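Local coordinates for protein (R)-S-adenosyl-L-methionine hydrolase (Thermus thermophilus, PDB 2CW5) that hydrolyses S-adenosyl-L-methionine to adenosine and L-methionine, working as a homotrimer and lacking chlorinase and fluorinase activity, at residues C[5-10]-C[49-54]; C[38-41]-C[46-49]. One frame throughout, in Å; residues are numbered along the deposited sequence.

Contact 1. Residues C[5-10]-C[49-54]; sequences YFLSDF and AYALFE
Leu7 meets Ala51 and Leu52 through a single methyl group. Its CD1 lies 3.7 Å from Ala51 CB and 3.8 Å from Leu52 CD2. One branch of the strand leucine thus touches two consecutive residues of the helix. The contact is wholly apolar and all three residues are buried. It is also small, with 113 Å² of surface covered on the two sides together. The closest backbones, at Leu7 and Leu52, keep their CA atoms 8.1 Å apart, so the side chains do the bridging.

Leu7 leaves the strand with CG anti to the backbone N (chi1 179°), which carries CD1 toward the helix. Ala51 points back at the strand and offers its one methyl. Leu52 starts off to the side, but its CD2 swings in toward Leu7. The two leucines cross obliquely. Pro15 of the second subunit packs on Ala51.

Segment 5-10 has a polar bond of its own. Ser8 OG accepts a bond from Phe10 N at 3.1 Å, with an angle of 165° at the hydrogen. This is an ST turn, and it forms where the strand ends. Asp9 sits in that turn and probably binds adenosine, as in related enzymes. Its OD2 is held by Gln43 N.

Strand 4-8 runs between the parallel strands 34-37 and 64-68, as its backbone bonds to Leu36 and Leu66 attest. Helix 45-55 packs on the Leu7 side of this sheet, and Leu52 also touches Leu36, Val65 and Ala67. It lies in the crossover from strand 34-37 to strand 64-68 and passes over strand 4-8 between them. Phe6 points away from helix 45-55 and packs on Val17 and Val20 of helix 16-24. The two helices thus cover the two faces, the layering of an alpha/beta fold.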
loop_
_atom_site.group_PDB
_atom_site.type_symbol
_atom_site.label_atom_id
_atom_site.label_comp_id
_atom_site.label_asym_id
_atom_site.label_seq_id
_atom_site.Cartn_x
_atom_site.Cartn_y
_atom_site.Cartn_z
ATOM N N TYR C 5 4.921 -8.399 -13.533
ATOM C CA TYR C 5 5.463 -7.482 -12.535
ATOM C C TYR C 5 4.785 -6.146 -12.802
ATOM O O TYR C 5 4.776 -5.652 -13.934
ATOM C CB TYR C 5 6.981 -7.405 -12.665
ATOM C CG TYR C 5 7.641 -8.652 -12.105
ATOM C CD1 TYR C 5 7.995 -8.730 -10.754
ATOM C CD2 TYR C 5 7.831 -9.784 -12.900
ATOM C CE1 TYR C 5 8.519 -9.908 -10.208
ATOM C CE2 TYR C 5 8.355 -10.971 -12.362
ATOM C CZ TYR C 5 8.692 -11.022 -11.017
ATOM O OH TYR C 5 9.194 -12.187 -10.477
ATOM N N PHE C 6 4.234 -5.567 -11.741
ATOM C CA PHE C 6 3.446 -4.343 -11.827
ATOM C C PHE C 6 3.988 -3.117 -11.080
ATOM O O PHE C 6 4.265 -3.166 -9.875
ATOM C CB PHE C 6 2.029 -4.721 -11.345
ATOM C CG PHE C 6 0.988 -3.651 -11.508
ATOM C CD1 PHE C 6 1.160 -2.593 -12.396
ATOM C CD2 PHE C 6 -0.195 -3.723 -10.764
ATOM C CE1 PHE C 6 0.171 -1.619 -12.542
ATOM C CE2 PHE C 6 -1.192 -2.755 -10.900
ATOM C CZ PHE C 6 -1.008 -1.700 -11.790
ATOM N N LEU C 7 4.150 -2.020 -11.814
ATOM C CA LEU C 7 4.610 -0.768 -11.232
ATOM C C LEU C 7 3.654 0.343 -11.650
ATOM O O LEU C 7 3.145 0.341 -12.769
ATOM C CB LEU C 7 6.030 -0.426 -11.706
ATOM C CG LEU C 7 6.615 0.894 -11.178
ATOM C CD1 LEU C 7 8.133 0.768 -11.020
ATOM C CD2 LEU C 7 6.257 2.043 -12.127
ATOM N N SER C 8 3.389 1.281 -10.750
ATOM C CA SER C 8 2.509 2.390 -11.094
ATOM C C SER C 8 2.702 3.536 -10.124
ATOM O O SER C 8 3.475 3.432 -9.174
ATOM C CB SER C 8 1.044 1.954 -11.030
ATOM O OG SER C 8 0.585 1.948 -9.686
ATOM N N ASP C 9 2.001 4.637 -10.382
ATOM C CA ASP C 9 2.032 5.786 -9.489
ATOM C C ASP C 9 0.598 5.972 -8.978
ATOM O O ASP C 9 0.212 7.071 -8.586
ATOM C CB ASP C 9 2.495 7.046 -10.231
ATOM C CG ASP C 9 1.528 7.474 -11.331
ATOM O OD1 ASP C 9 0.624 6.687 -11.677
ATOM O OD2 ASP C 9 1.681 8.601 -11.854
ATOM N N PHE C 10 -0.179 4.889 -8.989
ATOM C CA PHE C 10 -1.579 4.933 -8.554
ATOM C C PHE C 10 -1.776 5.282 -7.081
ATOM O O PHE C 10 -2.845 5.743 -6.698
ATOM C CB PHE C 10 -2.295 3.605 -8.846
ATOM C CG PHE C 10 -2.439 3.287 -10.312
ATOM C CD1 PHE C 10 -2.246 4.265 -11.283
ATOM C CD2 PHE C 10 -2.794 2.004 -10.719
ATOM C CE1 PHE C 10 -2.407 3.971 -12.642
ATOM C CE2 PHE C 10 -2.958 1.700 -12.073
ATOM C CZ PHE C 10 -2.766 2.685 -13.033
ATOM N N ALA C 49 11.378 5.366 -13.859
ATOM C CA ALA C 49 12.358 4.769 -14.770
ATOM C C ALA C 49 13.460 4.102 -13.961
ATOM O O ALA C 49 13.917 3.007 -14.296
ATOM C CB ALA C 49 12.973 5.840 -15.678
ATOM N N TYR C 50 13.894 4.769 -12.898
ATOM C CA TYR C 50 14.960 4.218 -12.065
ATOM C C TYR C 50 14.505 2.956 -11.336
ATOM O O TYR C 50 15.252 1.976 -11.263
ATOM C CB TYR C 50 15.463 5.254 -11.049
ATOM C CG TYR C 50 16.591 4.720 -10.185
ATOM C CD1 TYR C 50 17.794 4.304 -10.760
ATOM C CD2 TYR C 50 16.438 4.580 -8.804
ATOM C CE1 TYR C 50 18.813 3.758 -9.987
ATOM C CE2 TYR C 50 17.460 4.032 -8.016
ATOM C CZ TYR C 50 18.641 3.622 -8.618
ATOM O OH TYR C 50 19.652 3.070 -7.864
ATOM N N ALA C 51 13.284 2.971 -10.800
ATOM C CA ALA C 51 12.758 1.809 -10.087
ATOM C C ALA C 51 12.780 0.560 -10.975
ATOM O O ALA C 51 13.107 -0.531 -10.513
ATOM C CB ALA C 51 11.336 2.083 -9.600
ATOM N N LEU C 52 12.417 0.719 -12.246
ATOM C CA LEU C 52 12.425 -0.401 -13.180
ATOM C C LEU C 52 13.860 -0.874 -13.404
ATOM O O LEU C 52 14.139 -2.067 -13.403
ATOM C CB LEU C 52 11.791 0.015 -14.511
ATOM C CG LEU C 52 10.287 0.315 -14.448
ATOM C CD1 LEU C 52 9.817 0.893 -15.784
ATOM C CD2 LEU C 52 9.520 -0.961 -14.120
ATOM N N PHE C 53 14.764 0.084 -13.595
ATOM C CA PHE C 53 16.185 -0.188 -13.806
ATOM C C PHE C 53 16.741 -1.014 -12.643
ATOM O O PHE C 53 17.491 -1.972 -12.832
ATOM C CB PHE C 53 16.921 1.151 -13.890
ATOM C CG PHE C 53 18.405 1.034 -14.046
ATOM C CD1 PHE C 53 18.970 0.739 -15.285
ATOM C CD2 PHE C 53 19.247 1.267 -12.960
ATOM C CE1 PHE C 53 20.354 0.682 -15.440
ATOM C CE2 PHE C 53 20.637 1.213 -13.105
ATOM C CZ PHE C 53 21.190 0.921 -14.349
ATOM N N GLU C 54 16.346 -0.622 -11.440
ATOM C CA GLU C 54 16.780 -1.258 -10.209
ATOM C C GLU C 54 16.383 -2.733 -10.070
ATOM O O GLU C 54 17.182 -3.559 -9.631
ATOM C CB GLU C 54 16.226 -0.442 -9.035
ATOM C CG GLU C 54 16.609 -0.905 -7.655
ATOM C CD GLU C 54 16.565 0.239 -6.648
ATOM O OE1 GLU C 54 15.545 0.959 -6.599
ATOM O OE2 GLU C 54 17.555 0.421 -5.910
#

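Contact 2. Residues C[38-41]-C[46-49]; sequences HALP and RRAA
Leu40 lies over one face of the Arg47 guanidinium. Its CD2 makes the approach and comes 3.9 Å from Arg47 NE. The two side chains run at a slant to each other. Pro41 meets the same arginine at about a right angle. Its CD is 3.5 Å from Arg47 NH1, and it comes to the flat group obliquely. The same CD also touches the aliphatic part of the arginine, 3.8 Å from Arg47 CG.

The shape of Arg47 makes this possible. CG stands opposite the backbone N (chi1 172°), and the chain then bends at chi2 (67°). The bend folds the guanidinium back beside the loop.

The other branch of Leu40 serves the helix. CD1 reaches Ala48, 4.1 Å from both its CA and its CB. The leucine therefore splits its two methyls between neighbouring helix residues. Leu40 and Ala48 are the nearest residues of the two backbones, with CA atoms 7.0 Å apart. The loop 38-41 is thus packed against the first turns of helix 45-55. Asp44 OD1 accepts from Arg47 N. The side chain of Leu40 is about 5 Å from that of Asp9, which probably binds adenosine.

The polar end of Arg47 has its partner elsewhere. NH2 forms a salt bridge with OE1 of Glu13 of the second subunit, and that glutamate also packs on Leu40. With an alanine here the guanidinium is gone, and Glu13 of the second subunit would probably lose its partner while Leu40 and Pro41 border a gap.

The chemistry is therefore mixed. Leucine and proline carbons pack against a charged group, and the contact is made by van der Waals packing. These carbons are likely to restrict the rotation of the guanidinium while it pairs with Glu13 across the trimer interface.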
loop_
_atom_site.group_PDB
_atom_site.type_symbol
_atom_site.label_atom_id
_atom_site.label_comp_id
_atom_site.label_asym_id
_atom_site.label_seq_id
_atom_site.Cartn_x
_atom_site.Cartn_y
_atom_site.Cartn_z
ATOM N N HIS C 38 4.095 1.085 -6.113
ATOM C CA HIS C 38 2.851 1.775 -6.442
ATOM C C HIS C 38 2.708 3.123 -5.738
ATOM O O HIS C 38 1.862 3.939 -6.110
ATOM C CB HIS C 38 1.640 0.888 -6.101
ATOM C CG HIS C 38 1.523 -0.329 -6.966
ATOM N ND1 HIS C 38 1.376 -0.255 -8.334
ATOM C CD2 HIS C 38 1.600 -1.647 -6.666
ATOM C CE1 HIS C 38 1.371 -1.474 -8.842
ATOM N NE2 HIS C 38 1.508 -2.338 -7.850
ATOM N N ALA C 39 3.529 3.355 -4.721
ATOM C CA ALA C 39 3.476 4.609 -3.978
ATOM C C ALA C 39 4.504 5.610 -4.504
ATOM O O ALA C 39 5.098 6.355 -3.733
ATOM C CB ALA C 39 3.711 4.346 -2.485
ATOM N N LEU C 40 4.711 5.617 -5.817
ATOM C CA LEU C 40 5.671 6.530 -6.439
ATOM C C LEU C 40 5.034 7.895 -6.671
ATOM O O LEU C 40 3.823 7.995 -6.876
ATOM C CB LEU C 40 6.149 5.965 -7.782
ATOM C CG LEU C 40 6.852 4.604 -7.752
ATOM C CD1 LEU C 40 7.142 4.156 -9.176
ATOM C CD2 LEU C 40 8.140 4.696 -6.943
ATOM N N PRO C 41 5.845 8.968 -6.654
ATOM C CA PRO C 41 5.281 10.304 -6.875
ATOM C C PRO C 41 4.516 10.346 -8.195
ATOM O O PRO C 41 5.009 9.890 -9.228
ATOM C CB PRO C 41 6.517 11.204 -6.883
ATOM C CG PRO C 41 7.469 10.481 -5.973
ATOM C CD PRO C 41 7.295 9.043 -6.406
ATOM N N ARG C 46 11.095 9.946 -14.021
ATOM C CA ARG C 46 12.487 9.628 -13.723
ATOM C C ARG C 46 12.586 8.673 -12.541
ATOM O O ARG C 46 13.398 7.761 -12.543
ATOM C CB ARG C 46 13.271 10.914 -13.450
ATOM C CG ARG C 46 13.334 11.840 -14.663
ATOM C CD ARG C 46 13.802 13.229 -14.269
ATOM N NE ARG C 46 15.229 13.292 -13.959
ATOM C CZ ARG C 46 16.170 13.631 -14.835
ATOM N NH1 ARG C 46 15.840 13.936 -16.083
ATOM N NH2 ARG C 46 17.440 13.692 -14.456
ATOM N N ARG C 47 11.744 8.889 -11.536
ATOM C CA ARG C 47 11.720 8.042 -10.354
ATOM C C ARG C 47 11.283 6.647 -10.772
ATOM O O ARG C 47 11.881 5.639 -10.371
ATOM C CB ARG C 47 10.733 8.620 -9.330
ATOM C CG ARG C 47 10.465 7.743 -8.116
ATOM C CD ARG C 47 11.679 7.586 -7.224
ATOM N NE ARG C 47 11.361 6.772 -6.052
ATOM C CZ ARG C 47 10.737 7.227 -4.968
ATOM N NH1 ARG C 47 10.369 8.502 -4.893
ATOM N NH2 ARG C 47 10.459 6.402 -3.967
ATOM N N ALA C 48 10.247 6.596 -11.602
ATOM C CA ALA C 48 9.718 5.323 -12.078
ATOM C C ALA C 48 10.701 4.608 -12.994
ATOM O O ALA C 48 10.847 3.384 -12.921
ATOM C CB ALA C 48 8.384 5.544 -12.799
ATOM N N ALA C 49 11.378 5.366 -13.859
ATOM C CA ALA C 49 12.358 4.769 -14.770
ATOM C C ALA C 49 13.460 4.102 -13.961
ATOM O O ALA C 49 13.917 3.007 -14.296
ATOM C CB ALA C 49 12.973 5.840 -15.678
#

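The centres of the two contacts are 6 Å apart, and both use helix 45-55. Along the chain, segment 5-10 comes first, then 38-41, then helix segments 46-49 and 49-54, which share Ala49. Contact 2 holds the start of the helix to the loop after strand 34-37. Contact 1 sets the next turn on strand 4-8. They touch directly: Leu7 CD2 is 3.7 Å from Leu40 CD1, and Ser8 OG is probably hydrogen-bonded to His38 ND1 at 2.7 Å. Both belong to the N-terminal domain and both touch the second subunit. Asp9, which probably binds adenosine, follows the strand end and lies against Leu40 of the loop, close to a subunit interface.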